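Local atomic coordinates of NAD(P)H dehydrogenase (quinone) (Deinococcus radiodurans, PDB entry 1YDG), a protein that catalyses the reduction of quinones to quinols with NADH or NADPH, using one bound FMN per monomer and working as a homotetramer. Residues L9-Y14 with V38-V43; K116-M121 with M143-V148; A71-L76 with D102-L107; T150-T155 with R187-R192. All blocks are in the same frame, centred on the assembly; numbering follows the deposited sequence.

Contact 1 (L9-Y14 with V38-V43); sequences LAIVFY and VRLLKV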
loop_
_atom_site.group_PDB
_atom_site.type_symbol
_atom_site.label_atom_id
_atom_site.label_comp_id
_atom_site.label_asym_id
_atom_site.label_seq_id
_atom_site.Cartn_x
_atom_site.Cartn_y
_atom_site.Cartn_z
ATOM N N LEU B 9 19.986 4.197 19.444
ATOM C CA LEU B 9 19.419 4.499 18.148
ATOM C C LEU B 9 20.312 3.941 17.076
ATOM O O LEU B 9 21.474 4.311 17.005
ATOM C CB LEU B 9 19.293 6.023 17.968
ATOM C CG LEU B 9 18.882 6.559 16.602
ATOM C CD1 LEU B 9 17.431 6.200 16.228
ATOM C CD2 LEU B 9 19.106 8.092 16.489
ATOM N N ALA B 10 19.760 3.060 16.246
ATOM C CA ALA B 10 20.444 2.527 15.069
ATOM C C ALA B 10 19.847 3.131 13.812
ATOM O O ALA B 10 18.638 2.993 13.570
ATOM C CB ALA B 10 20.307 1.019 15.011
ATOM N N ILE B 11 20.697 3.772 13.012
ATOM C CA ILE B 11 20.335 4.262 11.676
ATOM C C ILE B 11 20.921 3.279 10.686
ATOM O O ILE B 11 22.147 3.210 10.544
ATOM C CB ILE B 11 20.922 5.662 11.379
ATOM C CG1 ILE B 11 20.682 6.653 12.533
ATOM C CG2 ILE B 11 20.383 6.217 10.066
ATOM C CD1 ILE B 11 19.258 6.859 12.894
ATOM N N VAL B 12 20.056 2.498 10.037
ATOM C CA VAL B 12 20.460 1.489 9.054
ATOM C C VAL B 12 20.013 1.997 7.683
ATOM O O VAL B 12 18.814 2.256 7.453
ATOM C CB VAL B 12 19.827 0.102 9.325
ATOM C CG1 VAL B 12 20.264 -0.908 8.272
ATOM C CG2 VAL B 12 20.185 -0.391 10.702
ATOM N N PHE B 13 20.983 2.214 6.803
ATOM C CA PHE B 13 20.721 2.850 5.520
ATOM C C PHE B 13 21.445 2.115 4.409
ATOM O O PHE B 13 22.564 1.600 4.597
ATOM C CB PHE B 13 21.136 4.329 5.542
ATOM C CG PHE B 13 22.622 4.537 5.449
ATOM C CD1 PHE B 13 23.221 4.803 4.222
ATOM C CD2 PHE B 13 23.415 4.408 6.574
ATOM C CE1 PHE B 13 24.577 4.959 4.121
ATOM C CE2 PHE B 13 24.793 4.561 6.485
ATOM C CZ PHE B 13 25.375 4.831 5.264
ATOM N N TYR B 14 20.773 2.007 3.269
ATOM C CA TYR B 14 21.427 1.650 2.027
ATOM C C TYR B 14 21.604 2.913 1.188
ATOM O O TYR B 14 20.716 3.774 1.153
ATOM C CB TYR B 14 20.652 0.598 1.217
ATOM C CG TYR B 14 21.401 0.333 -0.056
ATOM C CD1 TYR B 14 22.609 -0.342 -0.030
ATOM C CD2 TYR B 14 20.986 0.897 -1.260
ATOM C CE1 TYR B 14 23.358 -0.524 -1.199
ATOM C CE2 TYR B 14 21.732 0.745 -2.432
ATOM C CZ TYR B 14 22.917 0.027 -2.388
ATOM O OH TYR B 14 23.657 -0.130 -3.516
ATOM N N VAL B 38 24.192 6.726 19.341
ATOM C CA VAL B 38 23.877 6.452 17.940
ATOM C C VAL B 38 24.852 5.486 17.263
ATOM O O VAL B 38 26.069 5.609 17.417
ATOM C CB VAL B 38 23.831 7.762 17.124
ATOM C CG1 VAL B 38 23.259 7.511 15.744
ATOM C CG2 VAL B 38 22.996 8.839 17.861
ATOM N N ARG B 39 24.303 4.534 16.516
ATOM C CA ARG B 39 25.069 3.786 15.507
ATOM C C ARG B 39 24.579 4.159 14.118
ATOM O O ARG B 39 23.410 3.995 13.816
ATOM C CB ARG B 39 24.933 2.273 15.685
ATOM C CG ARG B 39 25.503 1.791 16.980
ATOM C CD ARG B 39 25.452 0.276 17.076
ATOM N NE ARG B 39 26.028 -0.155 18.336
ATOM C CZ ARG B 39 25.922 -1.375 18.852
ATOM N NH1 ARG B 39 25.286 -2.340 18.199
ATOM N NH2 ARG B 39 26.485 -1.626 20.025
ATOM N N LEU B 40 25.492 4.639 13.284
ATOM C CA LEU B 40 25.280 4.790 11.860
ATOM C C LEU B 40 25.857 3.572 11.158
ATOM O O LEU B 40 27.054 3.302 11.263
ATOM C CB LEU B 40 25.988 6.051 11.378
ATOM C CG LEU B 40 26.003 6.383 9.888
ATOM C CD1 LEU B 40 24.598 6.552 9.414
ATOM C CD2 LEU B 40 26.809 7.660 9.663
ATOM N N LEU B 41 25.002 2.852 10.440
ATOM C CA LEU B 41 25.300 1.515 9.919
ATOM C C LEU B 41 24.868 1.400 8.470
ATOM O O LEU B 41 23.709 1.654 8.119
ATOM C CB LEU B 41 24.551 0.466 10.740
ATOM C CG LEU B 41 24.843 0.484 12.241
ATOM C CD1 LEU B 41 23.700 -0.168 12.982
ATOM C CD2 LEU B 41 26.160 -0.196 12.542
ATOM N N LYS B 42 25.784 0.984 7.615
ATOM C CA LYS B 42 25.453 0.827 6.200
ATOM C C LYS B 42 24.984 -0.590 5.907
ATOM O O LYS B 42 25.432 -1.582 6.524
ATOM C CB LYS B 42 26.651 1.212 5.314
ATOM C CG LYS B 42 27.790 0.226 5.355
ATOM C CD LYS B 42 29.022 0.675 4.585
ATOM C CE LYS B 42 30.131 -0.393 4.692
ATOM N NZ LYS B 42 31.511 0.177 4.574
ATOM N N VAL B 43 24.089 -0.693 4.935
ATOM C CA VAL B 43 23.628 -1.977 4.456
ATOM C C VAL B 43 24.660 -2.541 3.469
ATOM O O VAL B 43 25.065 -1.878 2.517
ATOM C CB VAL B 43 22.218 -1.866 3.785
ATOM C CG1 VAL B 43 21.844 -3.146 3.061
ATOM C CG2 VAL B 43 21.138 -1.511 4.810
#

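Contact 2 (K116-M121 with M143-V148); sequences KTFSAM and MHWGAV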
loop_
_atom_site.group_PDB
_atom_site.type_symbol
_atom_site.label_atom_id
_atom_site.label_comp_id
_atom_site.label_asym_id
_atom_site.label_seq_id
_atom_site.Cartn_x
_atom_site.Cartn_y
_atom_site.Cartn_z
ATOM N N LYS B 116 10.357 -2.164 19.649
ATOM C CA LYS B 116 11.333 -1.133 19.323
ATOM C C LYS B 116 10.615 -0.090 18.471
ATOM O O LYS B 116 9.704 -0.428 17.727
ATOM C CB LYS B 116 12.518 -1.731 18.581
ATOM C CG LYS B 116 13.341 -2.670 19.424
ATOM C CD LYS B 116 14.207 -3.578 18.588
ATOM C CE LYS B 116 14.821 -4.694 19.455
ATOM N NZ LYS B 116 15.766 -4.197 20.514
ATOM N N THR B 117 10.975 1.175 18.611
ATOM C CA THR B 117 10.382 2.193 17.736
ATOM C C THR B 117 11.028 2.117 16.375
ATOM O O THR B 117 12.179 1.704 16.248
ATOM C CB THR B 117 10.464 3.597 18.285
ATOM O OG1 THR B 117 11.824 3.970 18.435
ATOM C CG2 THR B 117 9.744 3.709 19.632
ATOM N N PHE B 118 10.264 2.512 15.367
ATOM C CA PHE B 118 10.640 2.391 13.983
ATOM C C PHE B 118 10.101 3.547 13.171
ATOM O O PHE B 118 8.908 3.848 13.231
ATOM C CB PHE B 118 10.062 1.132 13.381
ATOM C CG PHE B 118 10.511 0.891 11.976
ATOM C CD1 PHE B 118 11.719 0.244 11.728
ATOM C CD2 PHE B 118 9.761 1.347 10.897
ATOM C CE1 PHE B 118 12.153 0.021 10.415
ATOM C CE2 PHE B 118 10.183 1.130 9.585
ATOM C CZ PHE B 118 11.394 0.474 9.344
ATOM N N SER B 119 10.977 4.168 12.387
ATOM C CA SER B 119 10.545 5.085 11.327
ATOM C C SER B 119 11.464 4.896 10.126
ATOM O O SER B 119 12.464 4.172 10.204
ATOM C CB SER B 119 10.556 6.534 11.808
ATOM O OG SER B 119 11.844 7.093 11.741
ATOM N N ALA B 120 11.102 5.499 9.003
ATOM C CA ALA B 120 11.803 5.232 7.765
ATOM C C ALA B 120 11.986 6.485 6.918
ATOM O O ALA B 120 11.289 7.477 7.095
ATOM C CB ALA B 120 11.061 4.149 6.978
ATOM N N MET B 121 12.943 6.417 6.001
ATOM C CA MET B 121 13.306 7.525 5.117
ATOM C C MET B 121 13.635 6.947 3.767
ATOM O O MET B 121 13.983 5.760 3.646
ATOM C CB MET B 121 14.540 8.288 5.612
ATOM C CG MET B 121 14.426 8.890 6.991
ATOM S SD MET B 121 15.879 9.865 7.487
ATOM C CE MET B 121 17.212 8.737 7.206
ATOM N N MET B 143 5.729 -3.896 11.014
ATOM C CA MET B 143 4.542 -4.366 11.728
ATOM C C MET B 143 4.616 -5.853 12.055
ATOM O O MET B 143 4.131 -6.281 13.104
ATOM C CB MET B 143 3.269 -4.098 10.956
ATOM C CG MET B 143 3.013 -2.618 10.747
ATOM S SD MET B 143 1.332 -2.272 10.288
ATOM C CE MET B 143 1.462 -0.548 9.805
ATOM N N HIS B 144 5.218 -6.626 11.157
ATOM C CA HIS B 144 5.427 -8.050 11.400
ATOM C C HIS B 144 6.270 -8.298 12.661
ATOM O O HIS B 144 6.117 -9.327 13.308
ATOM C CB HIS B 144 6.060 -8.717 10.170
ATOM C CG HIS B 144 5.115 -8.905 9.029
ATOM N ND1 HIS B 144 4.697 -10.148 8.606
ATOM C CD2 HIS B 144 4.493 -8.009 8.228
ATOM C CE1 HIS B 144 3.873 -10.009 7.584
ATOM N NE2 HIS B 144 3.728 -8.718 7.340
ATOM N N TRP B 145 7.105 -7.321 13.016
ATOM C CA TRP B 145 7.982 -7.372 14.190
ATOM C C TRP B 145 7.332 -6.895 15.481
ATOM O O TRP B 145 7.950 -6.993 16.524
ATOM C CB TRP B 145 9.233 -6.497 14.001
ATOM C CG TRP B 145 9.960 -6.641 12.706
ATOM C CD1 TRP B 145 9.895 -7.686 11.833
ATOM C CD2 TRP B 145 10.918 -5.728 12.171
ATOM N NE1 TRP B 145 10.726 -7.461 10.769
ATOM C CE2 TRP B 145 11.373 -6.267 10.954
ATOM C CE3 TRP B 145 11.425 -4.492 12.600
ATOM C CZ2 TRP B 145 12.311 -5.610 10.143
ATOM C CZ3 TRP B 145 12.369 -3.835 11.796
ATOM C CH2 TRP B 145 12.790 -4.393 10.582
ATOM N N GLY B 146 6.121 -6.344 15.408
ATOM C CA GLY B 146 5.504 -5.692 16.556
ATOM C C GLY B 146 6.268 -4.444 16.971
ATOM O O GLY B 146 6.340 -4.108 18.151
ATOM N N ALA B 147 6.838 -3.753 15.996
ATOM C CA ALA B 147 7.466 -2.472 16.242
ATOM C C ALA B 147 6.382 -1.441 16.569
ATOM O O ALA B 147 5.202 -1.628 16.245
ATOM C CB ALA B 147 8.258 -2.038 15.031
ATOM N N VAL B 148 6.798 -0.384 17.248
ATOM C CA VAL B 148 5.984 0.785 17.501
ATOM C C VAL B 148 6.385 1.822 16.467
ATOM O O VAL B 148 7.506 2.333 16.502
ATOM C CB VAL B 148 6.255 1.283 18.924
ATOM C CG1 VAL B 148 5.499 2.592 19.238
ATOM C CG2 VAL B 148 5.904 0.197 19.898
#

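Contact 3 (A71-L76 with D102-L107); sequences ATPADL and DTLGGL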
loop_
_atom_site.group_PDB
_atom_site.type_symbol
_atom_site.label_atom_id
_atom_site.label_comp_id
_atom_site.label_asym_id
_atom_site.label_seq_id
_atom_site.Cartn_x
_atom_site.Cartn_y
_atom_site.Cartn_z
ATOM N N ALA B 71 25.794 -3.070 8.776
ATOM C CA ALA B 71 24.694 -3.456 9.644
ATOM C C ALA B 71 24.560 -4.973 9.744
ATOM O O ALA B 71 24.676 -5.698 8.750
ATOM C CB ALA B 71 23.382 -2.826 9.152
ATOM N N THR B 72 24.296 -5.430 10.965
ATOM C CA THR B 72 24.030 -6.825 11.253
ATOM C C THR B 72 22.788 -6.886 12.146
ATOM O O THR B 72 22.431 -5.894 12.790
ATOM C CB THR B 72 25.250 -7.472 11.978
ATOM O OG1 THR B 72 25.380 -6.930 13.291
ATOM C CG2 THR B 72 26.532 -7.227 11.213
ATOM N N PRO B 73 22.121 -8.047 12.205
ATOM C CA PRO B 73 20.947 -8.183 13.076
ATOM C C PRO B 73 21.138 -7.741 14.546
ATOM O O PRO B 73 20.244 -7.142 15.111
ATOM C CB PRO B 73 20.631 -9.656 12.977
ATOM C CG PRO B 73 21.095 -10.022 11.614
ATOM C CD PRO B 73 22.370 -9.285 11.449
ATOM N N ALA B 74 22.302 -8.018 15.139
ATOM C CA ALA B 74 22.592 -7.621 16.519
ATOM C C ALA B 74 22.507 -6.121 16.798
ATOM O O ALA B 74 22.315 -5.701 17.949
ATOM C CB ALA B 74 23.971 -8.145 16.937
ATOM N N ASP B 75 22.673 -5.309 15.759
ATOM C CA ASP B 75 22.465 -3.868 15.859
ATOM C C ASP B 75 21.001 -3.543 16.196
ATOM O O ASP B 75 20.717 -2.626 16.999
ATOM C CB ASP B 75 22.875 -3.171 14.544
ATOM C CG ASP B 75 24.407 -3.181 14.311
ATOM O OD1 ASP B 75 25.166 -2.840 15.247
ATOM O OD2 ASP B 75 24.832 -3.514 13.184
ATOM N N LEU B 76 20.071 -4.296 15.605
ATOM C CA LEU B 76 18.652 -4.097 15.927
ATOM C C LEU B 76 18.285 -4.669 17.298
ATOM O O LEU B 76 17.451 -4.100 17.982
ATOM C CB LEU B 76 17.743 -4.658 14.839
ATOM C CG LEU B 76 18.040 -4.193 13.408
ATOM C CD1 LEU B 76 16.888 -4.524 12.517
ATOM C CD2 LEU B 76 18.358 -2.706 13.310
ATOM N N ASP B 102 15.878 -9.755 5.211
ATOM C CA ASP B 102 15.753 -11.210 5.164
ATOM C C ASP B 102 16.733 -11.939 6.099
ATOM O O ASP B 102 16.531 -13.122 6.379
ATOM C CB ASP B 102 15.850 -11.731 3.719
ATOM C CG ASP B 102 14.619 -11.390 2.875
ATOM O OD1 ASP B 102 13.685 -10.763 3.425
ATOM O OD2 ASP B 102 14.575 -11.750 1.658
ATOM N N THR B 103 17.755 -11.258 6.620
ATOM C CA THR B 103 18.618 -11.864 7.654
ATOM C C THR B 103 18.046 -11.795 9.060
ATOM O O THR B 103 18.596 -12.399 9.975
ATOM C CB THR B 103 20.029 -11.248 7.706
ATOM O OG1 THR B 103 19.974 -9.896 8.197
ATOM C CG2 THR B 103 20.668 -11.322 6.363
ATOM N N LEU B 104 16.926 -11.094 9.226
ATOM C CA LEU B 104 16.335 -10.868 10.539
ATOM C C LEU B 104 15.373 -11.956 11.029
ATOM O O LEU B 104 14.717 -11.765 12.041
ATOM C CB LEU B 104 15.611 -9.508 10.547
ATOM C CG LEU B 104 16.431 -8.297 10.109
ATOM C CD1 LEU B 104 15.538 -7.079 10.021
ATOM C CD2 LEU B 104 17.618 -8.054 11.048
ATOM N N GLY B 105 15.300 -13.094 10.342
ATOM C CA GLY B 105 14.370 -14.155 10.719
ATOM C C GLY B 105 14.600 -14.786 12.088
ATOM O O GLY B 105 13.655 -15.033 12.835
ATOM N N GLY B 106 15.854 -15.045 12.428
ATOM C CA GLY B 106 16.182 -15.637 13.729
ATOM C C GLY B 106 15.880 -14.690 14.866
ATOM O O GLY B 106 15.279 -15.072 15.870
ATOM N N LEU B 107 16.299 -13.442 14.718
ATOM C CA LEU B 107 15.955 -12.392 15.694
ATOM C C LEU B 107 14.445 -12.212 15.886
ATOM O O LEU B 107 13.960 -12.010 17.012
ATOM C CB LEU B 107 16.520 -11.041 15.253
ATOM C CG LEU B 107 17.664 -10.357 15.976
ATOM C CD1 LEU B 107 17.544 -8.855 15.659
ATOM C CD2 LEU B 107 17.658 -10.586 17.466
#

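Contact 4 (T150-T155 with R187-R192); sequences TPPGYT and RHQVRR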
loop_
_atom_site.group_PDB
_atom_site.type_symbol
_atom_site.label_atom_id
_atom_site.label_comp_id
_atom_site.label_asym_id
_atom_site.label_seq_id
_atom_site.Cartn_x
_atom_site.Cartn_y
_atom_site.Cartn_z
ATOM N N THR B 150 6.802 5.167 14.510
ATOM C CA THR B 150 6.828 6.577 14.888
ATOM C C THR B 150 7.087 7.512 13.701
ATOM O O THR B 150 8.056 8.272 13.694
ATOM C CB THR B 150 7.868 6.883 15.971
ATOM O OG1 THR B 150 9.189 6.615 15.466
ATOM C CG2 THR B 150 7.589 6.092 17.227
ATOM N N PRO B 151 6.179 7.519 12.721
ATOM C CA PRO B 151 6.403 8.403 11.583
ATOM C C PRO B 151 6.227 9.882 12.010
ATOM O O PRO B 151 5.560 10.149 13.006
ATOM C CB PRO B 151 5.330 7.953 10.603
ATOM C CG PRO B 151 4.200 7.556 11.465
ATOM C CD PRO B 151 4.892 6.810 12.610
ATOM N N PRO B 152 6.840 10.827 11.281
ATOM C CA PRO B 152 6.785 12.232 11.675
ATOM C C PRO B 152 5.430 12.920 11.558
ATOM O O PRO B 152 5.184 13.876 12.287
ATOM C CB PRO B 152 7.772 12.910 10.723
ATOM C CG PRO B 152 7.896 12.028 9.585
ATOM C CD PRO B 152 7.652 10.631 10.071
ATOM N N GLY B 153 4.567 12.467 10.661
ATOM C CA GLY B 153 3.365 13.233 10.342
ATOM C C GLY B 153 3.754 14.674 10.017
ATOM O O GLY B 153 4.800 14.922 9.402
ATOM N N TYR B 154 2.926 15.620 10.445
ATOM C CA TYR B 154 3.200 17.038 10.237
ATOM C C TYR B 154 3.497 17.735 11.559
ATOM O O TYR B 154 3.145 18.900 11.755
ATOM C CB TYR B 154 2.009 17.702 9.548
ATOM C CG TYR B 154 1.765 17.205 8.147
ATOM C CD1 TYR B 154 0.932 16.124 7.914
ATOM C CD2 TYR B 154 2.360 17.828 7.051
ATOM C CE1 TYR B 154 0.703 15.658 6.638
ATOM C CE2 TYR B 154 2.127 17.379 5.770
ATOM C CZ TYR B 154 1.298 16.287 5.571
ATOM O OH TYR B 154 1.057 15.829 4.309
ATOM N N THR B 155 4.174 17.036 12.458
ATOM C CA THR B 155 4.377 17.549 13.806
ATOM C C THR B 155 5.359 18.735 13.890
ATOM O O THR B 155 5.496 19.340 14.959
ATOM C CB THR B 155 4.756 16.417 14.788
ATOM O OG1 THR B 155 5.867 15.675 14.281
ATOM C CG2 THR B 155 3.562 15.485 14.992
ATOM N N ARG B 187 15.996 15.842 10.798
ATOM C CA ARG B 187 16.317 16.168 12.198
ATOM C C ARG B 187 15.119 16.021 13.130
ATOM O O ARG B 187 15.226 15.467 14.232
ATOM C CB ARG B 187 16.866 17.601 12.319
ATOM C CG ARG B 187 18.243 17.835 11.689
ATOM C CD ARG B 187 18.936 19.139 12.196
ATOM N NE ARG B 187 18.274 20.394 11.785
ATOM C CZ ARG B 187 18.492 21.055 10.640
ATOM N NH1 ARG B 187 19.340 20.600 9.724
ATOM N NH2 ARG B 187 17.841 22.186 10.396
ATOM N N HIS B 188 13.981 16.544 12.701
ATOM C CA HIS B 188 12.767 16.514 13.504
ATOM C C HIS B 188 12.253 15.092 13.677
ATOM O O HIS B 188 11.902 14.674 14.796
ATOM C CB HIS B 188 11.680 17.400 12.881
ATOM C CG HIS B 188 10.329 17.214 13.504
ATOM N ND1 HIS B 188 10.019 17.691 14.763
ATOM C CD2 HIS B 188 9.223 16.561 13.065
ATOM C CE1 HIS B 188 8.774 17.353 15.065
ATOM N NE2 HIS B 188 8.268 16.674 14.047
ATOM N N GLN B 189 12.213 14.362 12.569
ATOM C CA GLN B 189 11.805 12.946 12.574
ATOM C C GLN B 189 12.564 12.135 13.617
ATOM O O GLN B 189 11.957 11.394 14.385
ATOM C CB GLN B 189 11.995 12.316 11.207
ATOM C CG GLN B 189 11.528 10.857 11.130
ATOM C CD GLN B 189 11.644 10.274 9.754
ATOM O OE1 GLN B 189 11.506 10.982 8.755
ATOM N NE2 GLN B 189 11.887 8.953 9.679
ATOM N N VAL B 190 13.881 12.303 13.638
ATOM C CA VAL B 190 14.759 11.551 14.529
ATOM C C VAL B 190 14.647 12.071 15.959
ATOM O O VAL B 190 14.524 11.287 16.887
ATOM C CB VAL B 190 16.227 11.603 14.047
ATOM C CG1 VAL B 190 17.171 10.876 15.037
ATOM C CG2 VAL B 190 16.364 10.980 12.644
ATOM N N ARG B 191 14.667 13.396 16.133
ATOM C CA ARG B 191 14.560 13.997 17.458
ATOM C C ARG B 191 13.248 13.536 18.117
ATOM O O ARG B 191 13.207 13.131 19.272
ATOM C CB ARG B 191 14.657 15.532 17.340
ATOM C CG ARG B 191 14.328 16.335 18.592
ATOM C CD ARG B 191 14.560 17.844 18.372
ATOM N NE ARG B 191 13.561 18.404 17.448
ATOM C CZ ARG B 191 13.801 18.944 16.241
ATOM N NH1 ARG B 191 15.038 19.060 15.748
ATOM N NH2 ARG B 191 12.774 19.396 15.517
ATOM N N ARG B 192 12.184 13.568 17.340
ATOM C CA ARG B 192 10.881 13.161 17.816
ATOM C C ARG B 192 10.854 11.692 18.205
ATOM O O ARG B 192 10.327 11.337 19.253
ATOM C CB ARG B 192 9.872 13.440 16.721
ATOM C CG ARG B 192 8.538 12.827 16.947
ATOM C CD ARG B 192 7.596 13.233 15.804
ATOM N NE ARG B 192 6.444 12.350 15.805
ATOM C CZ ARG B 192 5.439 12.449 16.657
ATOM N NH1 ARG B 192 5.433 13.409 17.577
ATOM N NH2 ARG B 192 4.441 11.584 16.593
HETATM O O HOH W 1 9.207 10.803 13.780
HETATM O O HOH W 2 4.403 8.928 15.049
#

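Contact 1 (L9-Y14 with V38-V43)
The carbonyl oxygen of R39 accepts the amide of I11, I11 N to R39 O 2.8 Å, in an almost straight bond (172° at the hydrogen), while the CA-H of A10 leans on the same oxygen. L41 O is shared likewise between F13 N, at 3.1 Å, and the CA-H of V12. In return L9 O, I11 O and F13 O receive the amides of R39, L41 and V43. This ladder pairs strands 8-13 and 37-42 in parallel, the two being joined through helix 19-33 as the first beta-alpha-beta unit of the flavodoxin-like fold. Side chains of L9, I11, F13, V38 and L40 share the face on which helix 19-33 packs. There the F13 ring is turned by chi1 of 76° over the neighbouring strand, taking the CA-H of K42 on its face (4.2 Å from K42 CA to the ring centroid), with L40 CD1 3.5 Å from F13 CE2. On the other face L41 CD1 touches A10 CB and V12 CG2, and V43 CG2 meets V12 CG1 at 3.6 Å. Beyond the strand end, Y14 CB packs on V43 CB, and its hydroxyl is hydrogen-bonded to E45 and the FMN-binding S16.

Contact 2 (K116-M121 with M143-V148)
Strand 117-124, helix 131-144 and strand 148-149 form a beta-alpha-beta unit, and this contact closes it where the chain returns from the helix to the sheet. The turn is a Schellman motif: G146 leaves the helix with a positive phi of 66°, and its amide bonds back to the carbonyl of M143, G146 N to M143 O 3.0 Å. Two residues later the chain runs parallel to strand 117-124. V148 N donates to K116 O at 2.9 Å, and V148 O receives F118 N at 3.0 Å. T117 CA also lies 3.1 Å from V148 O, so this oxygen is approached by two neighbouring residues of the strand.

F118 carries the side-chain packing. With CG anti to the backbone N (chi1 -175°), its ring reaches towards W145, whose CZ3 lies 4.1 Å from F118 CE1. The two ring planes stand at 88° but meet obliquely, and A147 CB touches F118 CB. F84 of strand 81-89 adds an edge-to-face partner to F118, while W145 meets F90 of a neighbouring subunit edge-to-face. H144, of the FMN site, is hydrogen-bonded through NE2 to Y167 of another subunit. The contact completes a beta-alpha-beta crossover, the unit from which the flavodoxin-like alpha/beta sandwich is built.

Contact 3 (A71-L76 with D102-L107)
The two backbones come nearest each other where P73, in the first turn of helix 73-78, faces L104 at the N-cap position of helix 105-109, their CA atoms 5.9 Å apart, and no hydrogen bond links the two segments. Within the flavodoxin-like fold this is a junction of two short helices on one side of the central sheet, partly buried and held by apolar side chains.

P73 sits in the middle, touched by three residues. T103 reaches the pyrrolidine ring from one end, its OG1 3.6 Å from P73 CG and the two side chains crossing at about a right angle; the same hydroxyl is hydrogen-bonded to F100 O. L104 comes up beside P73 CB with CD2, at 3.9 Å. Its CG stands anti to the carbonyl carbon (chi1 -54°), which brings the branched end nearer segment 71-76 than its CB direction suggests. One turn further along, L76 crosses L104 at about a right angle, CD1 meeting CD1 at 3.8 Å; L76 continues inward to I82 and F84 of strand 81-89, and L104 to W145.

The helix start on the 71-76 side is tied by D75, whose OD2 accepts T72 N at 3.0 Å on the anti side and somewhat out of the carboxylate plane; its other oxygen makes a salt bridge with R39. L107 approaches with a single methyl: CD1 lies 4.3 Å from L76 CB and 4.2 Å from P73 CB, and comes to 3.2 Å from P73 O.

Contact 4 (T150-T155 with R187-R192)
The hydroxyl of T155 stands at the junction of the loop and the long helix 180-204. It accepts a short hydrogen bond from H188 NE2, OG1 to NE2 2.6 Å, almost exactly in the imidazole plane, and donates to P152 O at 2.8 Å within the carbonyl plane. Its chi1 of 53° sets OG1 between the backbone N and carbonyl carbon, where it can serve both partners. H188 has CG anti to its own N (chi1 169°), presenting the ring edge to the loop; at the same ring's ND1, R191 NH2 gives a weak bond.

R192, extended from CG to NE, reaches across the loop, crossing T155 at about a right angle. T155 OG1 touches its CD at 3.4 Å, and T155 CG2 lies over one guanidinium face, offset toward the rim. Water bridges R192 NH2 to P151 O, whereas NE is buried without a partner; NH1 is hydrogen-bonded to N115 of a neighbouring subunit. On the other flank P152 packs obliquely against extended Q189, with CD 4.0 Å from Q189 CG. The Q189 amide goes on to S119 and A120 of strand 117-124 and to A169. A second water joins T150 O, at 2.8 Å, to Q189 O. Here a loop leaving the sheet edge is fastened to a helix that packs across the central sheet, as in the alpha/beta sandwich of flavodoxin-like proteins.

Overall arrangement
Contacts 1 and 2 both build the central sheet and are buried, each closing a beta-alpha-beta unit, but contact 1 is a full five-bond ladder whereas contact 2 has two backbone bonds and an aromatic pair. Contact 3 lies nearer the surface and is mainly apolar, with no hydrogen bond between its segments; it touches contact 1 through the R39–D75 salt bridge and contact 2 through L104 against W145. Contact 4, on the opposite side of the chain's centre from contact 3 with centres about 25 Å apart, is buried yet polar, with waters. It meets contact 2 through S119 and Q189, and contacts 2 and 4 both touch the second subunit.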